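Sulfate transporter 4.1, chloroplastic (Arabidopsis thaliana, PDB 7LHV) cotransports sulfate with protons across a membrane, as a secondary active symporter of the SLC26/SulP family. Local coordinates at residues 83-88 with 402-407; 136-141 with 145-150; 374-379 with 385-390. All coordinates share one frame; numbering follows the deposited sequence.

Contact 1: 83-88 with 402-407; sequences FRWIRT and AKTGLS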
loop_
_atom_site.group_PDB
_atom_site.type_symbol
_atom_site.label_atom_id
_atom_site.label_comp_id
_atom_site.label_asym_id
_atom_site.label_seq_id
_atom_site.Cartn_x
_atom_site.Cartn_y
_atom_site.Cartn_z
ATOM N N PHE A 83 13.155 26.522 -24.126
ATOM C CA PHE A 83 12.643 27.472 -25.106
ATOM C C PHE A 83 11.265 27.995 -24.731
ATOM O O PHE A 83 10.869 29.058 -25.220
ATOM C CB PHE A 83 12.607 26.827 -26.490
ATOM C CG PHE A 83 13.955 26.710 -27.133
ATOM C CD1 PHE A 83 14.504 27.776 -27.825
ATOM C CD2 PHE A 83 14.678 25.533 -27.046
ATOM C CE1 PHE A 83 15.747 27.671 -28.418
ATOM C CE2 PHE A 83 15.923 25.422 -27.637
ATOM C CZ PHE A 83 16.456 26.492 -28.323
ATOM N N ARG A 84 10.541 27.289 -23.856
ATOM C CA ARG A 84 9.252 27.788 -23.391
ATOM C C ARG A 84 9.374 29.179 -22.787
ATOM O O ARG A 84 8.424 29.966 -22.856
ATOM C CB ARG A 84 8.643 26.823 -22.376
ATOM C CG ARG A 84 7.933 25.632 -22.992
ATOM C CD ARG A 84 7.385 24.715 -21.915
ATOM N NE ARG A 84 6.449 25.409 -21.041
ATOM C CZ ARG A 84 6.128 25.007 -19.818
ATOM N NH1 ARG A 84 6.649 23.913 -19.290
ATOM N NH2 ARG A 84 5.259 25.723 -19.109
ATOM N N TRP A 85 10.523 29.505 -22.194
ATOM C CA TRP A 85 10.753 30.863 -21.723
ATOM C C TRP A 85 11.705 31.652 -22.610
ATOM O O TRP A 85 11.875 32.856 -22.386
ATOM C CB TRP A 85 11.280 30.861 -20.280
ATOM C CG TRP A 85 12.429 29.936 -20.024
ATOM C CD1 TRP A 85 12.363 28.680 -19.499
ATOM C CD2 TRP A 85 13.816 30.198 -20.266
ATOM N NE1 TRP A 85 13.622 28.141 -19.405
ATOM C CE2 TRP A 85 14.533 29.053 -19.871
ATOM C CE3 TRP A 85 14.524 31.288 -20.784
ATOM C CZ2 TRP A 85 15.919 28.965 -19.975
ATOM C CZ3 TRP A 85 15.899 31.199 -20.886
ATOM C CH2 TRP A 85 16.582 30.046 -20.485
ATOM N N ILE A 86 12.330 31.018 -23.603
ATOM C CA ILE A 86 13.202 31.761 -24.506
ATOM C C ILE A 86 12.385 32.601 -25.478
ATOM O O ILE A 86 12.704 33.770 -25.727
ATOM C CB ILE A 86 14.153 30.804 -25.244
ATOM C CG1 ILE A 86 15.147 30.184 -24.264
ATOM C CG2 ILE A 86 14.890 31.534 -26.355
ATOM C CD1 ILE A 86 16.059 29.157 -24.891
ATOM N N ARG A 87 11.322 32.025 -26.044
ATOM C CA ARG A 87 10.508 32.759 -27.009
ATOM C C ARG A 87 9.814 33.945 -26.354
ATOM O O ARG A 87 9.819 35.059 -26.890
ATOM C CB ARG A 87 9.485 31.822 -27.651
ATOM C CG ARG A 87 10.097 30.759 -28.546
ATOM C CD ARG A 87 9.027 29.863 -29.149
ATOM N NE ARG A 87 9.601 28.854 -30.032
ATOM C CZ ARG A 87 9.982 27.646 -29.640
ATOM N NH1 ARG A 87 9.842 27.251 -28.386
ATOM N NH2 ARG A 87 10.512 26.813 -30.531
ATOM N N THR A 88 9.214 33.729 -25.186
ATOM C CA THR A 88 8.529 34.796 -24.461
ATOM C C THR A 88 9.479 35.393 -23.424
ATOM O O THR A 88 9.365 35.170 -22.219
ATOM C CB THR A 88 7.253 34.265 -23.814
ATOM O OG1 THR A 88 7.588 33.249 -22.861
ATOM C CG2 THR A 88 6.332 33.675 -24.869
ATOM N N ALA A 402 13.252 36.306 -9.830
ATOM C CA ALA A 402 13.694 35.484 -10.948
ATOM C C ALA A 402 12.507 35.145 -11.838
ATOM O O ALA A 402 11.460 34.705 -11.353
ATOM C CB ALA A 402 14.362 34.208 -10.444
ATOM N N LYS A 403 12.671 35.340 -13.144
ATOM C CA LYS A 403 11.586 35.173 -14.101
ATOM C C LYS A 403 11.725 33.919 -14.950
ATOM O O LYS A 403 10.764 33.157 -15.086
ATOM C CB LYS A 403 11.495 36.408 -15.008
ATOM C CG LYS A 403 11.171 37.688 -14.262
ATOM C CD LYS A 403 9.846 37.560 -13.534
ATOM C CE LYS A 403 9.534 38.800 -12.720
ATOM N NZ LYS A 403 8.266 38.644 -11.955
ATOM N N THR A 404 12.893 33.682 -15.527
ATOM C CA THR A 404 13.120 32.540 -16.398
ATOM C C THR A 404 14.172 31.621 -15.784
ATOM O O THR A 404 14.647 31.837 -14.669
ATOM C CB THR A 404 13.550 32.997 -17.794
ATOM O OG1 THR A 404 14.837 33.621 -17.718
ATOM C CG2 THR A 404 12.549 33.987 -18.356
ATOM N N GLY A 405 14.526 30.580 -16.532
ATOM C CA GLY A 405 15.566 29.663 -16.109
ATOM C C GLY A 405 16.975 30.164 -16.309
ATOM O O GLY A 405 17.922 29.491 -15.895
ATOM N N LEU A 406 17.133 31.332 -16.939
ATOM C CA LEU A 406 18.460 31.914 -17.101
ATOM C C LEU A 406 19.127 32.158 -15.756
ATOM O O LEU A 406 20.355 32.062 -15.648
ATOM C CB LEU A 406 18.366 33.217 -17.894
ATOM C CG LEU A 406 19.677 33.791 -18.429
ATOM C CD1 LEU A 406 20.257 32.888 -19.500
ATOM C CD2 LEU A 406 19.465 35.194 -18.969
ATOM N N SER A 407 18.339 32.458 -14.721
ATOM C CA SER A 407 18.895 32.618 -13.383
ATOM C C SER A 407 19.668 31.381 -12.952
ATOM O O SER A 407 20.647 31.489 -12.204
ATOM C CB SER A 407 17.782 32.915 -12.381
ATOM O OG SER A 407 16.993 34.006 -12.811
#
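Trp85 lays its indole against the backbone turn at Thr404, Gly405 and Leu406. Its first torsion sets CG between the backbone N and the carbonyl carbon (chi1 49°), and from there the ring extends along the turn. At the base, Trp85 CB meets the methyl group of Thr404, 3.9 Å from CG2. Further out, the six-membered ring passes Thr404 CB, which lies 3.6 Å from Trp85 CE3 and approaches the ring obliquely. The two side chains cross at about a right angle. One face of the indole lies against the Thr404-Gly405 peptide. Gly405 N is placed over the centre of the ring, 3.7 Å from Trp85 CE2. Trp85 NE1 lies 3.9 Å from the same Gly405 N, and Trp85 CZ2 lies against Gly405 CA. With no side chain on Gly405, the main chain can settle this close to the indole. The turn leads into helix 406-426, a predicted transmembrane helix. Thr404 precedes the turn, and its hydroxyl makes a weak capping bond there. Thr404 OG1 accepts from Leu406 N at 3.3 Å, with an angle of 158° at the hydrogen. The same hydroxyl is also hydrogen-bonded to Asp98 of helix 91-119. Trp85 therefore packs on a turn that is tied to a second helix. At the far end of the indole, Trp85 CH2 comes to 3.8 Å from Leu406 N. Leu406 adds a loose apolar contact, its CB 4.4 Å from Trp85 CZ3. The opposite face of the indole is met by Ile86 CG1, from the next residue of the short, weakly bonded helical turn 83-86.

Contact 2: 136-141 with 145-150; sequences FVYAIF and RQLAIG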
loop_
_atom_site.group_PDB
_atom_site.type_symbol
_atom_site.label_atom_id
_atom_site.label_comp_id
_atom_site.label_asym_id
_atom_site.label_seq_id
_atom_site.Cartn_x
_atom_site.Cartn_y
_atom_site.Cartn_z
ATOM N N PHE A 136 23.583 23.644 -15.473
ATOM C CA PHE A 136 23.527 23.916 -16.907
ATOM C C PHE A 136 22.603 22.945 -17.618
ATOM O O PHE A 136 21.906 23.322 -18.565
ATOM C CB PHE A 136 24.920 23.856 -17.538
ATOM C CG PHE A 136 25.782 25.039 -17.233
ATOM C CD1 PHE A 136 26.382 25.182 -16.001
ATOM C CD2 PHE A 136 26.003 26.004 -18.197
ATOM C CE1 PHE A 136 27.180 26.272 -15.733
ATOM C CE2 PHE A 136 26.797 27.096 -17.934
ATOM C CZ PHE A 136 27.387 27.231 -16.700
ATOM N N VAL A 137 22.584 21.687 -17.183
ATOM C CA VAL A 137 21.671 20.737 -17.799
ATOM C C VAL A 137 20.235 21.068 -17.423
ATOM O O VAL A 137 19.347 21.099 -18.283
ATOM C CB VAL A 137 22.048 19.298 -17.415
ATOM C CG1 VAL A 137 21.050 18.330 -18.002
ATOM C CG2 VAL A 137 23.438 18.981 -17.917
ATOM N N TYR A 138 19.988 21.365 -16.145
ATOM C CA TYR A 138 18.614 21.588 -15.713
ATOM C C TYR A 138 18.010 22.792 -16.416
ATOM O O TYR A 138 16.867 22.739 -16.885
ATOM C CB TYR A 138 18.549 21.767 -14.202
ATOM C CG TYR A 138 17.138 21.905 -13.692
ATOM C CD1 TYR A 138 16.338 20.790 -13.517
ATOM C CD2 TYR A 138 16.600 23.149 -13.402
ATOM C CE1 TYR A 138 15.050 20.904 -13.055
ATOM C CE2 TYR A 138 15.310 23.274 -12.942
ATOM C CZ TYR A 138 14.540 22.147 -12.770
ATOM O OH TYR A 138 13.250 22.262 -12.311
ATOM N N ALA A 139 18.779 23.875 -16.539
ATOM C CA ALA A 139 18.286 25.067 -17.216
ATOM C C ALA A 139 17.885 24.782 -18.653
ATOM O O ALA A 139 17.106 25.546 -19.230
ATOM C CB ALA A 139 19.343 26.169 -17.177
ATOM N N ILE A 140 18.399 23.706 -19.243
ATOM C CA ILE A 140 17.974 23.319 -20.581
ATOM C C ILE A 140 16.811 22.332 -20.540
ATOM O O ILE A 140 15.943 22.366 -21.416
ATOM C CB ILE A 140 19.162 22.739 -21.369
ATOM C CG1 ILE A 140 20.307 23.749 -21.418
ATOM C CG2 ILE A 140 18.741 22.368 -22.776
ATOM C CD1 ILE A 140 21.578 23.194 -22.018
ATOM N N PHE A 141 16.756 21.465 -19.528
ATOM C CA PHE A 141 15.781 20.382 -19.501
ATOM C C PHE A 141 14.791 20.491 -18.350
ATOM O O PHE A 141 14.000 19.566 -18.142
ATOM C CB PHE A 141 16.496 19.029 -19.442
ATOM C CG PHE A 141 17.276 18.706 -20.680
ATOM C CD1 PHE A 141 16.630 18.339 -21.845
ATOM C CD2 PHE A 141 18.659 18.771 -20.681
ATOM C CE1 PHE A 141 17.345 18.042 -22.987
ATOM C CE2 PHE A 141 19.379 18.475 -21.818
ATOM C CZ PHE A 141 18.722 18.111 -22.973
ATOM N N ARG A 145 10.978 27.517 -13.542
ATOM C CA ARG A 145 11.752 28.707 -13.860
ATOM C C ARG A 145 12.374 29.367 -12.638
ATOM O O ARG A 145 13.194 30.276 -12.798
ATOM C CB ARG A 145 10.876 29.725 -14.599
ATOM C CG ARG A 145 10.293 29.200 -15.896
ATOM C CD ARG A 145 9.324 30.190 -16.509
ATOM N NE ARG A 145 8.589 29.607 -17.625
ATOM C CZ ARG A 145 7.574 30.197 -18.242
ATOM N NH1 ARG A 145 7.147 31.395 -17.878
ATOM N NH2 ARG A 145 6.973 29.568 -19.247
ATOM N N GLN A 146 12.011 28.941 -11.429
ATOM C CA GLN A 146 12.603 29.475 -10.214
ATOM C C GLN A 146 13.308 28.431 -9.362
ATOM O O GLN A 146 13.968 28.806 -8.388
ATOM C CB GLN A 146 11.543 30.174 -9.345
ATOM C CG GLN A 146 11.042 31.516 -9.865
ATOM C CD GLN A 146 10.203 31.394 -11.113
ATOM O OE1 GLN A 146 10.542 31.943 -12.160
ATOM N NE2 GLN A 146 9.094 30.673 -11.011
ATOM N N LEU A 147 13.184 27.149 -9.685
ATOM C CA LEU A 147 13.804 26.112 -8.872
ATOM C C LEU A 147 15.320 26.159 -9.000
ATOM O O LEU A 147 15.863 26.329 -10.093
ATOM C CB LEU A 147 13.287 24.735 -9.280
ATOM C CG LEU A 147 13.689 23.581 -8.365
ATOM C CD1 LEU A 147 12.862 23.597 -7.105
ATOM C CD2 LEU A 147 13.538 22.256 -9.076
ATOM N N ALA A 148 16.002 26.002 -7.870
ATOM C CA ALA A 148 17.457 25.988 -7.817
ATOM C C ALA A 148 17.935 24.567 -7.559
ATOM O O ALA A 148 17.498 23.925 -6.599
ATOM C CB ALA A 148 17.975 26.932 -6.734
ATOM N N ILE A 149 18.842 24.088 -8.407
ATOM C CA ILE A 149 19.286 22.699 -8.410
ATOM C C ILE A 149 20.697 22.633 -7.851
ATOM O O ILE A 149 21.567 23.418 -8.248
ATOM C CB ILE A 149 19.219 22.101 -9.825
ATOM C CG1 ILE A 149 17.769 21.807 -10.184
ATOM C CG2 ILE A 149 20.043 20.836 -9.921
ATOM C CD1 ILE A 149 17.093 20.907 -9.192
ATOM N N GLY A 150 20.924 21.706 -6.925
ATOM C CA GLY A 150 22.220 21.537 -6.320
ATOM C C GLY A 150 22.158 20.651 -5.095
ATOM O O GLY A 150 21.154 19.981 -4.839
#
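The ring of Tyr138 has Ile149 over one face and Leu147 close to its hydroxyl end. Ile149 CG1 is almost straight above the ring centre, 3.6 Å from the centroid and 13° off the ring normal. This is a CH-pi contact. The methylene is 3.6 Å from Tyr138 CG and 3.8 Å from CD1, which agrees with its central position. Leu147 comes in obliquely, near the hydroxyl end. Its CD2 methyl lies 3.8 Å from Tyr138 CZ, beside the phenol oxygen. Both aliphatic side chains cross the tyrosine at about a right angle.

The torsions explain the reach of the ring. Tyr138 CG is anti to the backbone N (chi1 -176°), which carries the ring from helix 125-141 to the extended segment that follows it. Ile149 has CG1 beside its own backbone N, and this branch makes the contact with the ring. The contact is buried and apolar, apart from the phenol oxygen. That oxygen is hydrogen-bonded to Glu368 of helix 365-381, which should hold the hydroxyl in place and limit swinging of the ring. Leu147 also touches Glu368, and Ile149 packs on Leu372 of the same helix. Helix 365-381 thus borders both partners.

Residues 136-141 are the last turns of helix 125-141, and the chain then folds back into strand 149-150. That strand pairs antiparallel with strand 388-389. A short strand pair of this kind, each strand leading into a helix, is a feature of the SLC26/SulP transmembrane fold, where it lies near the substrate site in relatives.

Contact 3: 374-379 with 385-390; sequences VANILG and YPATGS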
loop_
_atom_site.group_PDB
_atom_site.type_symbol
_atom_site.label_atom_id
_atom_site.label_comp_id
_atom_site.label_asym_id
_atom_site.label_seq_id
_atom_site.Cartn_x
_atom_site.Cartn_y
_atom_site.Cartn_z
ATOM N N VAL A 374 17.535 13.756 -16.121
ATOM C CA VAL A 374 18.549 14.073 -17.123
ATOM C C VAL A 374 19.692 14.860 -16.492
ATOM O O VAL A 374 20.874 14.601 -16.764
ATOM C CB VAL A 374 17.918 14.832 -18.303
ATOM C CG1 VAL A 374 18.992 15.393 -19.208
ATOM C CG2 VAL A 374 17.001 13.912 -19.078
ATOM N N ALA A 375 19.358 15.830 -15.636
ATOM C CA ALA A 375 20.391 16.601 -14.955
ATOM C C ALA A 375 21.270 15.704 -14.096
ATOM O O ALA A 375 22.498 15.840 -14.100
ATOM C CB ALA A 375 19.752 17.697 -14.105
ATOM N N ASN A 376 20.659 14.774 -13.363
ATOM C CA ASN A 376 21.434 13.868 -12.520
ATOM C C ASN A 376 22.323 12.956 -13.355
ATOM O O ASN A 376 23.470 12.690 -12.981
ATOM C CB ASN A 376 20.498 13.048 -11.640
ATOM C CG ASN A 376 20.164 13.744 -10.345
ATOM O OD1 ASN A 376 21.048 14.234 -9.650
ATOM N ND2 ASN A 376 18.882 13.792 -10.012
ATOM N N ILE A 377 21.813 12.463 -14.485
ATOM C CA ILE A 377 22.606 11.573 -15.332
ATOM C C ILE A 377 23.833 12.301 -15.869
ATOM O O ILE A 377 24.959 11.786 -15.819
ATOM C CB ILE A 377 21.741 11.008 -16.472
ATOM C CG1 ILE A 377 20.784 9.943 -15.939
ATOM C CG2 ILE A 377 22.613 10.436 -17.573
ATOM C CD1 ILE A 377 19.758 9.503 -16.946
ATOM N N LEU A 378 23.638 13.519 -16.380
ATOM C CA LEU A 378 24.778 14.274 -16.892
ATOM C C LEU A 378 25.747 14.663 -15.778
ATOM O O LEU A 378 26.969 14.626 -15.979
ATOM C CB LEU A 378 24.307 15.509 -17.653
ATOM C CG LEU A 378 23.954 15.322 -19.132
ATOM C CD1 LEU A 378 25.189 14.916 -19.916
ATOM C CD2 LEU A 378 22.835 14.321 -19.343
ATOM N N GLY A 379 25.235 15.026 -14.602
ATOM C CA GLY A 379 26.118 15.305 -13.485
ATOM C C GLY A 379 26.956 14.102 -13.098
ATOM O O GLY A 379 28.144 14.234 -12.797
ATOM N N TYR A 385 27.413 14.228 -7.477
ATOM C CA TYR A 385 26.564 13.400 -6.636
ATOM C C TYR A 385 25.156 13.988 -6.585
ATOM O O TYR A 385 24.964 15.161 -6.923
ATOM C CB TYR A 385 27.186 13.262 -5.234
ATOM C CG TYR A 385 26.869 14.340 -4.223
ATOM C CD1 TYR A 385 27.655 15.477 -4.122
ATOM C CD2 TYR A 385 25.815 14.194 -3.334
ATOM C CE1 TYR A 385 27.377 16.452 -3.186
ATOM C CE2 TYR A 385 25.531 15.163 -2.398
ATOM C CZ TYR A 385 26.317 16.287 -2.328
ATOM O OH TYR A 385 26.034 17.251 -1.393
ATOM N N PRO A 386 24.141 13.205 -6.193
ATOM C CA PRO A 386 22.754 13.567 -6.526
ATOM C C PRO A 386 22.376 14.976 -6.088
ATOM O O PRO A 386 22.716 15.423 -4.991
ATOM C CB PRO A 386 21.929 12.518 -5.777
ATOM C CG PRO A 386 22.815 11.375 -5.631
ATOM C CD PRO A 386 24.192 11.925 -5.461
ATOM N N ALA A 387 21.658 15.672 -6.967
ATOM C CA ALA A 387 21.249 17.049 -6.745
ATOM C C ALA A 387 19.759 17.180 -7.014
ATOM O O ALA A 387 19.275 16.741 -8.062
ATOM C CB ALA A 387 22.030 18.005 -7.649
ATOM N N THR A 388 19.035 17.783 -6.070
ATOM C CA THR A 388 17.607 18.021 -6.240
ATOM C C THR A 388 17.268 19.475 -5.937
ATOM O O THR A 388 18.166 20.292 -5.715
ATOM C CB THR A 388 16.788 17.094 -5.340
ATOM O OG1 THR A 388 17.193 17.266 -3.978
ATOM C CG2 THR A 388 16.988 15.643 -5.742
ATOM N N GLY A 389 15.980 19.805 -5.930
ATOM C CA GLY A 389 15.571 21.164 -5.633
ATOM C C GLY A 389 15.843 21.539 -4.189
ATOM O O GLY A 389 15.812 20.707 -3.285
ATOM N N SER A 390 16.109 22.823 -3.974
ATOM C CA SER A 390 16.475 23.345 -2.665
ATOM C C SER A 390 15.352 24.217 -2.126
ATOM O O SER A 390 14.879 25.120 -2.817
ATOM C CB SER A 390 17.768 24.155 -2.746
ATOM O OG SER A 390 18.790 23.412 -3.378
#
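Asn376 of helix 365-381 reaches across to Ala387 on the approach to strand 388-389. This strand pairs antiparallel with strand 149-150, and the pair belongs to the SLC26/SulP transmembrane fold. The chain leaves the helix, turns back, and runs past it as an extended segment.

The contact rests on one hydrogen bond. Ala387 N donates to Asn376 OD1 over 3.1 Å, and the bond is nearly straight, at 174° about the hydrogen. The donor lies in the carbonyl plane of the amide, on a lone pair of OD1, with a C=O...donor angle of 145°. CG stands beside the backbone N and roughly anti to the carbonyl carbon (chi1 -87°), and that torsion brings the amide up to the extended segment. The other end of the amide is also held. Asn376 ND2 is hydrogen-bonded to Glu189 of helix 173-194. The bonding partners at both ends are consistent with the modelled orientation of the amide, and its buried polar atoms have partners. Replacing Asn376 by an alanine is likely to leave the buried Ala387 N without its acceptor and Glu189 without this donor.

The van der Waals part is small. Asn376 OD1 lies 3.6 Å from Pro386 CA and 4.4 Å from Ala387 CB. The ring of Pro386 packs the other way, on Val155 and Val159 of helix 153-166 and on Ala182.

A further polar partner ties the extended segment to helix 125-141, as Tyr385 O accepts from Ser130. Ala387 O lies close to the same amide but is not bonded to OD1, since both are acceptors and stand 3.5 Å apart.

From the N terminus, the chain passes helical turn 83-86 and then runs through much of the membrane domain before residues 402-407 return to it. Contact 1 closes a loop of more than 300 residues. Contacts 2 and 3 nest inside it, in series and without crossing. Contact 2 closes a short loop after helix 125-141, and contact 3 a short loop after helix 365-381. Each joins a helix to the extended segment that follows, and the two segments pair as strands 149-150 and 388-389. Contacts 1 and 2 touch (centres about 11 Å apart), as do 2 and 3 (about 9 Å), where a probable hydrogen bond joins Ala148 O and Ser390 N. Contacts 1 and 3 do not.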